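PDB 4OOU: mannan endo-1,4-beta-mannosidase from Cryptopygus antarcticus, which hydrolyses internal beta-1,4-mannosidic linkages in mannans, galactomannans and glucomannans, releasing mainly mannobiose and mannotriose from longer manno-oligosaccharides. Local coordinates for residues L129-A135 with A175-E181; V164-K168 with I229-K235; L219-N223 with Y258-T264; I273-Y277 with V303-P307. All coordinates share one frame; numbering follows the deposited sequence.

Interaction 1: L129-A135 with A175-E181; sequences LVLFNGA and AWEVLNE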
loop_
_atom_site.group_PDB
_atom_site.type_symbol
_atom_site.label_atom_id
_atom_site.label_comp_id
_atom_site.label_asym_id
_atom_site.label_seq_id
_atom_site.Cartn_x
_atom_site.Cartn_y
_atom_site.Cartn_z
ATOM N N LEU A 129 -0.243 -3.232 -5.424
ATOM C CA LEU A 129 0.946 -2.799 -6.113
ATOM C C LEU A 129 1.312 -1.457 -5.537
ATOM O O LEU A 129 0.501 -0.552 -5.593
ATOM C CB LEU A 129 0.630 -2.673 -7.592
ATOM C CG LEU A 129 0.288 -4.024 -8.198
ATOM C CD1 LEU A 129 0.293 -3.971 -9.719
ATOM C CD2 LEU A 129 1.235 -5.116 -7.694
ATOM N N VAL A 130 2.513 -1.312 -4.982
ATOM C CA VAL A 130 2.916 0.004 -4.471
ATOM C C VAL A 130 3.863 0.683 -5.445
ATOM O O VAL A 130 4.903 0.132 -5.824
ATOM C CB VAL A 130 3.354 0.011 -2.980
ATOM C CG1 VAL A 130 3.975 -1.267 -2.585
ATOM C CG2 VAL A 130 4.299 1.166 -2.646
ATOM N N LEU A 131 3.457 1.886 -5.868
ATOM C CA LEU A 131 4.102 2.591 -6.958
ATOM C C LEU A 131 5.485 3.083 -6.592
ATOM O O LEU A 131 6.467 2.585 -7.137
ATOM C CB LEU A 131 3.217 3.748 -7.430
ATOM C CG LEU A 131 2.431 3.509 -8.725
ATOM C CD1 LEU A 131 2.063 2.069 -8.916
ATOM C CD2 LEU A 131 1.200 4.382 -8.772
ATOM N N PHE A 132 5.568 4.034 -5.664
ATOM C CA PHE A 132 6.857 4.577 -5.236
ATOM C C PHE A 132 7.125 4.437 -3.768
ATOM O O PHE A 132 6.226 4.375 -2.944
ATOM C CB PHE A 132 6.936 6.061 -5.546
ATOM C CG PHE A 132 6.781 6.378 -7.001
ATOM C CD1 PHE A 132 7.863 6.319 -7.854
ATOM C CD2 PHE A 132 5.568 6.777 -7.506
ATOM C CE1 PHE A 132 7.710 6.631 -9.204
ATOM C CE2 PHE A 132 5.408 7.117 -8.837
ATOM C CZ PHE A 132 6.476 7.032 -9.690
ATOM N N ASN A 133 8.390 4.465 -3.433
ATOM C CA ASN A 133 8.780 4.568 -2.026
ATOM C C ASN A 133 8.823 6.027 -1.607
ATOM O O ASN A 133 9.295 6.828 -2.378
ATOM C CB ASN A 133 10.150 3.959 -1.852
ATOM C CG ASN A 133 10.452 3.554 -0.428
ATOM O OD1 ASN A 133 11.613 3.240 -0.119
ATOM N ND2 ASN A 133 9.439 3.522 0.454
ATOM N N GLY A 134 8.311 6.361 -0.417
ATOM C CA GLY A 134 8.537 7.663 0.216
ATOM C C GLY A 134 9.387 7.552 1.485
ATOM O O GLY A 134 9.927 8.552 1.986
ATOM N N ALA A 135 9.517 6.351 2.021
ATOM C CA ALA A 135 10.403 6.127 3.188
ATOM C C ALA A 135 11.820 6.606 2.860
ATOM O O ALA A 135 12.393 7.433 3.545
ATOM C CB ALA A 135 10.416 4.643 3.595
ATOM N N ALA A 175 -5.589 -3.338 -5.345
ATOM C CA ALA A 175 -5.402 -1.879 -5.149
ATOM C C ALA A 175 -4.034 -1.367 -5.591
ATOM O O ALA A 175 -3.038 -2.112 -5.645
ATOM C CB ALA A 175 -5.606 -1.537 -3.696
ATOM N N TRP A 176 -3.989 -0.077 -5.893
ATOM C CA TRP A 176 -2.725 0.607 -6.176
ATOM C C TRP A 176 -2.375 1.460 -4.979
ATOM O O TRP A 176 -3.235 2.125 -4.417
ATOM C CB TRP A 176 -2.860 1.520 -7.394
ATOM C CG TRP A 176 -3.419 0.840 -8.591
ATOM C CD1 TRP A 176 -4.723 0.453 -8.795
ATOM C CD2 TRP A 176 -2.701 0.441 -9.745
ATOM N NE1 TRP A 176 -4.852 -0.168 -10.008
ATOM C CE2 TRP A 176 -3.626 -0.193 -10.615
ATOM C CE3 TRP A 176 -1.361 0.534 -10.127
ATOM C CZ2 TRP A 176 -3.257 -0.685 -11.866
ATOM C CZ3 TRP A 176 -0.992 0.035 -11.347
ATOM C CH2 TRP A 176 -1.942 -0.559 -12.216
ATOM N N GLU A 177 -1.107 1.462 -4.599
ATOM C CA GLU A 177 -0.636 2.362 -3.555
ATOM C C GLU A 177 0.350 3.356 -4.134
ATOM O O GLU A 177 1.417 3.014 -4.666
ATOM C CB GLU A 177 -0.004 1.589 -2.424
ATOM C CG GLU A 177 0.502 2.466 -1.321
ATOM C CD GLU A 177 0.940 1.688 -0.094
ATOM O OE1 GLU A 177 0.540 0.503 0.068
ATOM O OE2 GLU A 177 1.706 2.302 0.697
ATOM N N VAL A 178 -0.001 4.613 -4.002
ATOM C CA VAL A 178 0.766 5.646 -4.664
ATOM C C VAL A 178 2.137 5.738 -4.095
ATOM O O VAL A 178 3.120 5.758 -4.824
ATOM C CB VAL A 178 0.124 7.034 -4.512
ATOM C CG1 VAL A 178 0.892 8.036 -5.350
ATOM C CG2 VAL A 178 -1.321 6.988 -4.938
ATOM N N LEU A 179 2.205 5.831 -2.778
ATOM C CA LEU A 179 3.469 6.165 -2.137
ATOM C C LEU A 179 3.499 5.512 -0.766
ATOM O O LEU A 179 2.494 5.500 -0.060
ATOM C CB LEU A 179 3.587 7.671 -2.049
ATOM C CG LEU A 179 4.886 8.242 -1.482
ATOM C CD1 LEU A 179 6.092 7.923 -2.369
ATOM C CD2 LEU A 179 4.738 9.745 -1.293
ATOM N N ASN A 180 4.634 4.915 -0.421
ATOM C CA ASN A 180 4.782 4.187 0.838
ATOM C C ASN A 180 5.508 5.098 1.840
ATOM O O ASN A 180 6.547 5.696 1.498
ATOM C CB ASN A 180 5.601 2.912 0.619
ATOM C CG ASN A 180 6.097 2.288 1.940
ATOM O OD1 ASN A 180 5.347 1.572 2.612
ATOM N ND2 ASN A 180 7.346 2.573 2.321
ATOM N N GLU A 181 4.983 5.196 3.054
ATOM C CA GLU A 181 5.593 6.026 4.106
ATOM C C GLU A 181 6.062 7.414 3.598
ATOM O O GLU A 181 7.250 7.749 3.596
ATOM C CB GLU A 181 6.705 5.243 4.849
ATOM C CG GLU A 181 6.187 3.897 5.376
ATOM C CD GLU A 181 7.028 3.257 6.484
ATOM O OE1 GLU A 181 8.216 3.654 6.714
ATOM O OE2 GLU A 181 6.472 2.323 7.134
#
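L129-A135 and A175-E181 are paired as parallel strands; the axes of 129-133 and 175-177 cross at -23°, and in register V130 faces E177 and F132 faces L179. Backbone hydrogen bonds form the ladder. E177 gives its N-H to L129 O, and its own carbonyl receives the straightest bond of the set, from L131 N to E177 O at 2.6 Å. Where the chain of the second strand turns a corner at V178, F132 N takes V178 O from well above the carbonyl plane; beyond it N180 N bonds to F132 O, and G134 N to N180 O at 2.7 Å. CA-H...O contacts lie between these bonds, such as L179 CA to F132 O at 3.4 Å.

Apolar contacts fill the helix-facing side. L131 CD1 meets the edge of the W176 indole at CE3 (3.9 Å), and F132 CB packs on L179 CD1 (3.8 Å). With CG anti to the backbone N (chi1 -176°), the L179 side chain carries CD1 toward the neighbouring strand, 3.3 Å from G134 N. Cutting L179 back to alanine is likely to open a gap beside F132 CB and beside the backbone of G134.

On the other side V130 CB backs E177 CB, while the polar ends find partners further off: E177 pairs with R81 and Q278, N180 with R81, and E181 with H280. N180 binds substrate and E181 is the probable proton donor/acceptor of this family 5 TIM barrel, so the ladder fixes the end of the strand that delivers the Asn-Glu pair to the cleft.

Interaction 2: V164-K168 with I229-K235; sequences VNALK and IHNADSK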
loop_
_atom_site.group_PDB
_atom_site.type_symbol
_atom_site.label_atom_id
_atom_site.label_comp_id
_atom_site.label_asym_id
_atom_site.label_seq_id
_atom_site.Cartn_x
_atom_site.Cartn_y
_atom_site.Cartn_z
ATOM N N VAL A 164 -2.323 1.298 -15.951
ATOM C CA VAL A 164 -3.661 1.124 -15.433
ATOM C C VAL A 164 -4.546 0.461 -16.472
ATOM O O VAL A 164 -5.358 -0.401 -16.136
ATOM C CB VAL A 164 -4.317 2.461 -15.015
ATOM C CG1 VAL A 164 -5.652 2.179 -14.327
ATOM C CG2 VAL A 164 -3.400 3.269 -14.086
ATOM N N ASN A 165 -4.407 0.868 -17.729
ATOM C CA ASN A 165 -5.358 0.412 -18.748
ATOM C C ASN A 165 -5.144 -1.047 -19.090
ATOM O O ASN A 165 -6.099 -1.771 -19.377
ATOM C CB ASN A 165 -5.327 1.314 -19.981
ATOM C CG ASN A 165 -6.197 2.538 -19.799
ATOM O OD1 ASN A 165 -7.372 2.404 -19.453
ATOM N ND2 ASN A 165 -5.628 3.740 -19.978
ATOM N N ALA A 166 -3.895 -1.494 -18.991
ATOM C CA ALA A 166 -3.596 -2.899 -19.261
ATOM C C ALA A 166 -3.941 -3.803 -18.092
ATOM O O ALA A 166 -4.258 -4.939 -18.289
ATOM C CB ALA A 166 -2.139 -3.053 -19.649
ATOM N N LEU A 167 -3.896 -3.303 -16.864
ATOM C CA LEU A 167 -4.039 -4.188 -15.712
ATOM C C LEU A 167 -5.410 -4.149 -15.003
ATOM O O LEU A 167 -5.658 -4.926 -14.052
ATOM C CB LEU A 167 -2.933 -3.875 -14.705
ATOM C CG LEU A 167 -1.473 -3.958 -15.156
ATOM C CD1 LEU A 167 -0.624 -3.552 -13.951
ATOM C CD2 LEU A 167 -1.054 -5.318 -15.692
ATOM N N LYS A 168 -6.292 -3.267 -15.471
ATOM C CA LYS A 168 -7.558 -3.001 -14.804
ATOM C C LYS A 168 -8.638 -4.058 -15.032
ATOM O O LYS A 168 -9.713 -3.973 -14.486
ATOM C CB LYS A 168 -8.100 -1.663 -15.277
ATOM C CG LYS A 168 -8.446 -1.652 -16.746
ATOM C CD LYS A 168 -9.255 -0.416 -17.078
ATOM C CE LYS A 168 -9.736 -0.447 -18.523
ATOM N NZ LYS A 168 -10.014 0.940 -18.967
ATOM N N ILE A 229 -5.251 7.388 -12.135
ATOM C CA ILE A 229 -5.663 5.987 -11.982
ATOM C C ILE A 229 -7.199 5.861 -12.066
ATOM O O ILE A 229 -7.739 5.033 -12.810
ATOM C CB ILE A 229 -5.213 5.406 -10.629
ATOM C CG1 ILE A 229 -3.677 5.460 -10.503
ATOM C CG2 ILE A 229 -5.734 3.975 -10.497
ATOM C CD1 ILE A 229 -3.120 5.099 -9.146
ATOM N N HIS A 230 -7.901 6.670 -11.277
ATOM C CA HIS A 230 -9.349 6.646 -11.320
ATOM C C HIS A 230 -9.831 7.024 -12.720
ATOM O O HIS A 230 -10.729 6.384 -13.227
ATOM C CB HIS A 230 -9.959 7.578 -10.261
ATOM C CG HIS A 230 -9.722 7.139 -8.841
ATOM N ND1 HIS A 230 -10.092 5.895 -8.371
ATOM C CD2 HIS A 230 -9.185 7.796 -7.781
ATOM C CE1 HIS A 230 -9.776 5.803 -7.089
ATOM N NE2 HIS A 230 -9.238 6.947 -6.703
ATOM N N ASN A 231 -9.227 8.036 -13.350
ATOM C CA ASN A 231 -9.602 8.406 -14.738
ATOM C C ASN A 231 -9.597 7.177 -15.666
ATOM O O ASN A 231 -10.492 6.982 -16.475
ATOM C CB ASN A 231 -8.676 9.494 -15.346
ATOM C CG ASN A 231 -8.901 10.895 -14.757
ATOM O OD1 ASN A 231 -7.971 11.694 -14.678
ATOM N ND2 ASN A 231 -10.109 11.181 -14.315
ATOM N N ALA A 232 -8.580 6.352 -15.515
ATOM C CA ALA A 232 -8.365 5.226 -16.401
ATOM C C ALA A 232 -9.199 4.009 -16.002
ATOM O O ALA A 232 -9.680 3.278 -16.873
ATOM C CB ALA A 232 -6.869 4.876 -16.427
ATOM N N ASP A 233 -9.301 3.774 -14.689
ATOM C CA ASP A 233 -10.075 2.657 -14.092
ATOM C C ASP A 233 -10.952 3.159 -12.957
ATOM O O ASP A 233 -10.470 3.421 -11.857
ATOM C CB ASP A 233 -9.166 1.524 -13.590
ATOM C CG ASP A 233 -9.945 0.422 -12.880
ATOM O OD1 ASP A 233 -11.177 0.316 -13.102
ATOM O OD2 ASP A 233 -9.327 -0.345 -12.102
ATOM N N SER A 234 -12.241 3.303 -13.249
ATOM C CA SER A 234 -13.145 4.030 -12.365
ATOM C C SER A 234 -13.252 3.296 -11.044
ATOM O O SER A 234 -13.254 3.947 -10.009
ATOM C CB SER A 234 -14.549 4.225 -12.991
ATOM O OG SER A 234 -15.128 2.981 -13.355
ATOM N N LYS A 235 -13.335 1.959 -11.084
ATOM C CA LYS A 235 -13.463 1.145 -9.848
ATOM C C LYS A 235 -12.156 0.800 -9.104
ATOM O O LYS A 235 -12.198 0.128 -8.066
ATOM C CB LYS A 235 -14.234 -0.167 -10.099
ATOM C CG LYS A 235 -13.694 -1.075 -11.187
ATOM C CD LYS A 235 -12.293 -1.602 -10.995
ATOM C CE LYS A 235 -11.988 -2.641 -12.071
ATOM N NZ LYS A 235 -10.552 -2.897 -12.278
#
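K235 reaches across to the backbone of K168: its NZ gives a hydrogen bond of 2.6 Å to K168 O, approaching 19° out of the carbonyl plane. The same ammonium forms a salt bridge with D233 OD2 at 2.8 Å, on the syn side of the carboxylate, so two oxygens from the two segments grip one nitrogen. The bend of the K235 chain at chi2 (61°) turns it back toward both, and F22 adds a cation-pi contact.

K168 answers in the other direction. Its extended chain slides past D233, with CB 3.7 Å from D233 OD2, and sends NZ on to A232 O at 3.2 Å, nearly in line with the carbonyl bond. N165 OD1 accepts a second bond from this nitrogen within its own segment. A232 closes its helix, so a positive charge at its carbonyl is likely to suit the negative end of the helix dipole.

Beneath the two lysines the contact is apolar. V164 CG1, anti to the backbone N, lies against both A232 CB (3.6 Å) and D233 CB (3.6 Å), while V164 CG2 turns to I229 CG1 at 4.2 Å. The N165 amide also touches the A232 methyl, with ND2 3.9 Å from A232 CB.

The arrangement joins the C-terminal ends of helices 149-167 and 215-232, which precede and follow strand 173-177, as neighbouring outer helices do in a (beta/alpha)8 barrel.

Interaction 3: L219-N223 with Y258-T264; sequences LKTIN and YKDSCLT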
loop_
_atom_site.group_PDB
_atom_site.type_symbol
_atom_site.label_atom_id
_atom_site.label_comp_id
_atom_site.label_asym_id
_atom_site.label_seq_id
_atom_site.Cartn_x
_atom_site.Cartn_y
_atom_site.Cartn_z
ATOM N N LEU A 219 0.935 15.742 -0.958
ATOM C CA LEU A 219 -0.516 15.557 -1.154
ATOM C C LEU A 219 -0.975 15.908 -2.546
ATOM O O LEU A 219 -1.895 15.269 -3.059
ATOM C CB LEU A 219 -1.332 16.399 -0.145
ATOM C CG LEU A 219 -1.191 15.982 1.321
ATOM C CD1 LEU A 219 -1.889 16.972 2.230
ATOM C CD2 LEU A 219 -1.744 14.577 1.510
ATOM N N LYS A 220 -0.358 16.933 -3.134
ATOM C CA LYS A 220 -0.641 17.313 -4.508
ATOM C C LYS A 220 -0.193 16.171 -5.426
ATOM O O LYS A 220 -0.902 15.741 -6.358
ATOM C CB LYS A 220 0.127 18.578 -4.861
ATOM C CG LYS A 220 -0.207 19.114 -6.248
ATOM C CD LYS A 220 0.997 19.737 -6.936
ATOM C CE LYS A 220 0.544 20.725 -7.981
ATOM N NZ LYS A 220 1.725 21.397 -8.543
ATOM N N THR A 221 1.003 15.670 -5.152
ATOM C CA THR A 221 1.536 14.605 -5.973
ATOM C C THR A 221 0.649 13.370 -5.903
ATOM O O THR A 221 0.320 12.774 -6.947
ATOM C CB THR A 221 2.972 14.295 -5.573
ATOM O OG1 THR A 221 3.741 15.468 -5.792
ATOM C CG2 THR A 221 3.537 13.174 -6.393
ATOM N N ILE A 222 0.209 13.001 -4.703
ATOM C CA ILE A 222 -0.603 11.795 -4.635
ATOM C C ILE A 222 -2.027 12.059 -5.184
ATOM O O ILE A 222 -2.602 11.203 -5.847
ATOM C CB ILE A 222 -0.429 10.895 -3.326
ATOM C CG1 ILE A 222 -1.749 10.293 -2.866
ATOM C CG2 ILE A 222 0.324 11.531 -2.132
ATOM C CD1 ILE A 222 -2.425 11.103 -1.812
ATOM N N ASN A 223 -2.538 13.266 -5.002
ATOM C CA ASN A 223 -3.821 13.664 -5.604
ATOM C C ASN A 223 -3.819 13.492 -7.126
ATOM O O ASN A 223 -4.664 12.768 -7.677
ATOM C CB ASN A 223 -4.157 15.118 -5.219
ATOM C CG ASN A 223 -5.487 15.606 -5.789
ATOM O OD1 ASN A 223 -5.537 16.672 -6.420
ATOM N ND2 ASN A 223 -6.573 14.840 -5.552
ATOM N N TYR A 258 -4.660 12.657 4.903
ATOM C CA TYR A 258 -4.986 12.071 3.597
ATOM C C TYR A 258 -6.492 11.899 3.343
ATOM O O TYR A 258 -6.894 11.215 2.391
ATOM C CB TYR A 258 -4.230 10.749 3.419
ATOM C CG TYR A 258 -2.716 10.863 3.651
ATOM C CD1 TYR A 258 -2.182 10.726 4.904
ATOM C CD2 TYR A 258 -1.841 11.094 2.612
ATOM C CE1 TYR A 258 -0.825 10.809 5.122
ATOM C CE2 TYR A 258 -0.482 11.185 2.821
ATOM C CZ TYR A 258 0.024 11.040 4.089
ATOM O OH TYR A 258 1.388 11.133 4.343
ATOM N N LYS A 259 -7.319 12.541 4.169
ATOM C CA LYS A 259 -8.773 12.595 3.915
ATOM C C LYS A 259 -9.101 13.278 2.598
ATOM O O LYS A 259 -8.380 14.161 2.160
ATOM C CB LYS A 259 -9.572 13.251 5.080
ATOM C CG LYS A 259 -9.066 14.550 5.736
ATOM C CD LYS A 259 -9.814 14.735 7.068
ATOM C CE LYS A 259 -9.603 16.087 7.755
ATOM N NZ LYS A 259 -8.450 16.152 8.706
ATOM N N ASP A 260 -10.181 12.842 1.961
ATOM C CA ASP A 260 -10.651 13.486 0.725
ATOM C C ASP A 260 -10.379 15.009 0.715
ATOM O O ASP A 260 -9.593 15.470 -0.116
ATOM C CB ASP A 260 -12.144 13.220 0.497
ATOM C CG ASP A 260 -12.457 11.755 0.174
ATOM O OD1 ASP A 260 -11.720 10.808 0.589
ATOM O OD2 ASP A 260 -13.489 11.554 -0.501
ATOM N N SER A 261 -10.987 15.783 1.627
ATOM C CA SER A 261 -10.819 17.276 1.626
ATOM C C SER A 261 -9.352 17.711 1.369
ATOM O O SER A 261 -9.078 18.503 0.445
ATOM C CB SER A 261 -11.416 17.976 2.893
ATOM O OG SER A 261 -10.547 17.985 4.021
ATOM N N CYS A 262 -8.427 17.138 2.135
ATOM C CA CYS A 262 -7.016 17.505 2.065
ATOM C C CYS A 262 -6.327 17.228 0.718
ATOM O O CYS A 262 -5.540 18.057 0.252
ATOM C CB CYS A 262 -6.215 16.762 3.146
ATOM S SG CYS A 262 -6.465 17.322 4.819
ATOM N N LEU A 263 -6.546 16.044 0.155
ATOM C CA LEU A 263 -5.918 15.673 -1.108
ATOM C C LEU A 263 -6.456 16.543 -2.208
ATOM O O LEU A 263 -5.693 17.088 -3.038
ATOM C CB LEU A 263 -6.226 14.225 -1.506
ATOM C CG LEU A 263 -5.585 13.098 -0.715
ATOM C CD1 LEU A 263 -5.985 11.757 -1.327
ATOM C CD2 LEU A 263 -4.078 13.261 -0.625
ATOM N N THR A 264 -7.782 16.621 -2.215
ATOM C CA THR A 264 -8.533 17.328 -3.241
ATOM C C THR A 264 -8.162 18.840 -3.235
ATOM O O THR A 264 -7.890 19.432 -4.279
ATOM C CB THR A 264 -10.036 16.968 -3.057
ATOM O OG1 THR A 264 -10.477 16.223 -4.207
ATOM C CG2 THR A 264 -10.944 18.163 -2.725
#
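L219 and L263 meet through matching torsions: in each, CG lies anti to the carbonyl carbon (chi1 -66° and -71°) and the chain beyond it is extended. The side chains cross at about a right angle, and L219 CD2 comes to 3.4 Å from L263 CD2, a tight fit. The same L219 methyl touches the Y258 ring at CD2, 3.7 Å away, while L219 CD1 faces C262 CB. I222 CD1 lies near the edge of the Y258 ring; its fit against L263 is doubtful.

N223 behaves differently. A chi1 of -179° turns its amide away from its own backbone N and toward L263, where the amide carbon comes up to the carbonyl oxygen (N223 CG to L263 O 3.1 Å) without bonding to it; ND2 passes on to G272 O and K269 O. Replacing N223 by alanine is likely to leave G272 O and K269 O without this donor, and the loop after helix 260-267 less firmly tied to helix 215-232.

Around the contact, C262 is held by a disulfide to C195, Y258 OH bonds to E183, and the Y258 side chain is about 8 Å from that of E181. The two helical segments run nearly perpendicular, their axes 9.1 Å apart, so the short helix 260-267 lies across the barrel helix 215-232. I222 and Y258 both reach inward from this crossing to V240 on strand 238-241.

Interaction 4: I273-Y277 with V303-P307; sequences IINFY and VNDKP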
loop_
_atom_site.group_PDB
_atom_site.type_symbol
_atom_site.label_atom_id
_atom_site.label_comp_id
_atom_site.label_asym_id
_atom_site.label_seq_id
_atom_site.Cartn_x
_atom_site.Cartn_y
_atom_site.Cartn_z
ATOM N N ILE A 273 -8.601 10.616 -4.852
ATOM C CA ILE A 273 -8.770 10.227 -3.452
ATOM C C ILE A 273 -8.156 8.870 -3.144
ATOM O O ILE A 273 -7.767 8.140 -4.047
ATOM C CB ILE A 273 -10.232 10.273 -2.981
ATOM C CG1 ILE A 273 -11.150 9.321 -3.776
ATOM C CG2 ILE A 273 -10.731 11.703 -3.029
ATOM C CD1 ILE A 273 -12.522 9.072 -3.142
ATOM N N ILE A 274 -7.978 8.578 -1.865
ATOM C CA ILE A 274 -7.702 7.209 -1.492
ATOM C C ILE A 274 -9.022 6.584 -1.129
ATOM O O ILE A 274 -9.914 7.255 -0.668
ATOM C CB ILE A 274 -6.654 7.032 -0.386
ATOM C CG1 ILE A 274 -6.967 7.811 0.872
ATOM C CG2 ILE A 274 -5.301 7.453 -0.889
ATOM C CD1 ILE A 274 -5.874 7.641 1.923
ATOM N N ASN A 275 -9.144 5.295 -1.384
ATOM C CA ASN A 275 -10.366 4.567 -1.125
ATOM C C ASN A 275 -10.339 3.828 0.192
ATOM O O ASN A 275 -11.408 3.464 0.693
ATOM C CB ASN A 275 -10.593 3.624 -2.277
ATOM C CG ASN A 275 -10.661 4.373 -3.571
ATOM O OD1 ASN A 275 -9.787 4.268 -4.442
ATOM N ND2 ASN A 275 -11.681 5.216 -3.676
ATOM N N PHE A 276 -9.129 3.616 0.727
ATOM C CA PHE A 276 -8.895 2.998 2.016
ATOM C C PHE A 276 -7.618 3.530 2.676
ATOM O O PHE A 276 -6.600 3.757 2.022
ATOM C CB PHE A 276 -8.936 1.454 1.946
ATOM C CG PHE A 276 -7.753 0.770 1.271
ATOM C CD1 PHE A 276 -6.568 0.532 1.951
ATOM C CD2 PHE A 276 -7.872 0.252 -0.005
ATOM C CE1 PHE A 276 -5.503 -0.131 1.344
ATOM C CE2 PHE A 276 -6.816 -0.416 -0.613
ATOM C CZ PHE A 276 -5.630 -0.606 0.070
ATOM N N TYR A 277 -7.705 3.772 3.981
ATOM C CA TYR A 277 -6.572 4.201 4.776
ATOM C C TYR A 277 -5.689 3.002 5.100
ATOM O O TYR A 277 -6.061 1.831 4.903
ATOM C CB TYR A 277 -7.076 4.816 6.064
ATOM C CG TYR A 277 -7.968 6.037 5.874
ATOM C CD1 TYR A 277 -7.447 7.275 5.500
ATOM C CD2 TYR A 277 -9.324 5.969 6.143
ATOM C CE1 TYR A 277 -8.270 8.385 5.350
ATOM C CE2 TYR A 277 -10.143 7.081 6.013
ATOM C CZ TYR A 277 -9.618 8.277 5.607
ATOM O OH TYR A 277 -10.478 9.351 5.489
ATOM N N VAL A 303 -12.667 6.758 11.596
ATOM C CA VAL A 303 -12.274 6.842 10.187
ATOM C C VAL A 303 -13.104 5.842 9.318
ATOM O O VAL A 303 -12.658 5.322 8.292
ATOM C CB VAL A 303 -10.754 6.662 10.142
ATOM C CG1 VAL A 303 -10.340 5.207 9.925
ATOM C CG2 VAL A 303 -10.147 7.597 9.148
ATOM N N ASN A 304 -14.359 5.687 9.729
ATOM C CA ASN A 304 -15.223 4.612 9.335
ATOM C C ASN A 304 -15.850 4.847 7.960
ATOM O O ASN A 304 -16.470 3.939 7.434
ATOM C CB ASN A 304 -16.326 4.398 10.390
ATOM C CG ASN A 304 -15.805 4.368 11.847
ATOM O OD1 ASN A 304 -14.588 4.299 12.154
ATOM N ND2 ASN A 304 -16.743 4.412 12.752
ATOM N N ASP A 305 -15.697 6.063 7.407
ATOM C CA ASP A 305 -15.986 6.376 5.984
ATOM C C ASP A 305 -15.250 5.427 4.995
ATOM O O ASP A 305 -15.744 5.152 3.873
ATOM C CB ASP A 305 -15.657 7.876 5.641
ATOM C CG ASP A 305 -14.375 8.396 6.341
ATOM O OD1 ASP A 305 -14.263 8.145 7.558
ATOM O OD2 ASP A 305 -13.484 9.037 5.706
ATOM N N LYS A 306 -14.061 4.961 5.397
ATOM C CA LYS A 306 -13.219 4.114 4.522
ATOM C C LYS A 306 -12.702 2.955 5.319
ATOM O O LYS A 306 -12.541 3.085 6.531
ATOM C CB LYS A 306 -12.010 4.881 3.982
ATOM C CG LYS A 306 -12.328 6.138 3.173
ATOM C CD LYS A 306 -11.038 6.796 2.706
ATOM C CE LYS A 306 -11.258 8.200 2.176
ATOM N NZ LYS A 306 -12.103 8.154 0.934
ATOM N N PRO A 307 -12.408 1.826 4.651
ATOM C CA PRO A 307 -11.707 0.711 5.283
ATOM C C PRO A 307 -10.339 1.162 5.774
ATOM O O PRO A 307 -9.808 2.138 5.253
ATOM C CB PRO A 307 -11.550 -0.303 4.157
ATOM C CG PRO A 307 -12.467 0.128 3.064
ATOM C CD PRO A 307 -12.575 1.610 3.213
#
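K306 runs over one face of the Y277 ring, and its side chain can be followed atom by atom. CB sits 3.5 Å from Y277 CE2 and also faces N275 O, at 3.6 Å. CG continues past the same ring atom. CD stands over the face in a CH-pi contact, 3.8 Å from the ring centroid and offset toward the rim. CE passes Y277 OH and approaches I274 O at 3.3 Å. There the chain, extended until then, bends (chi4 -65°), which brings NZ nearly in line with the carbonyl of I274 for a hydrogen bond of 2.9 Å; D260 supplies the opposite charge in a salt bridge to the same nitrogen.

These are the loops that lead into strands 277-281 and 308-313, parallel neighbours in the TIM barrel, and the pairing of the strands starts here. Y277 N bonds to P307 O at 3.0 Å, and Y277 in turn shares a backbone bond with L309. Alongside, F276 CB packs on P307 CB (3.8 Å), while the F276 ring meets F30 edge-to-face.

A methyl of V303 lies on the other side of the Y277 ring from K306, though its fit there is doubtful. The hydroxyl of Y277 is tied down as well: it gives a hydrogen bond to D305 OD2 at 3.0 Å, meeting the carboxylate on its syn side with the planes of the Y277 ring and the D305 carboxylate 70° apart, and also has a weak bond with N256.

The four contacts belong to one TIM barrel. Interaction 1 lies in its wall, centred about 5 Å from the centre of the chain; interactions 2 and 3 lie about 17 and 16 Å out and share helix 215-232, their centres about 19 Å apart. Along the chain interaction 2 alternates with both 1 and 3, while interaction 4 opens after all of them have closed. W176 of interaction 1 packs on V164, L167 and I229 of interaction 2, and V178 on I222 of interaction 3. D260 joins interaction 3 to K306 of interaction 4. The chain leading into N180 and E181 is thus backed, through W176 and V178, by helices that contact one another.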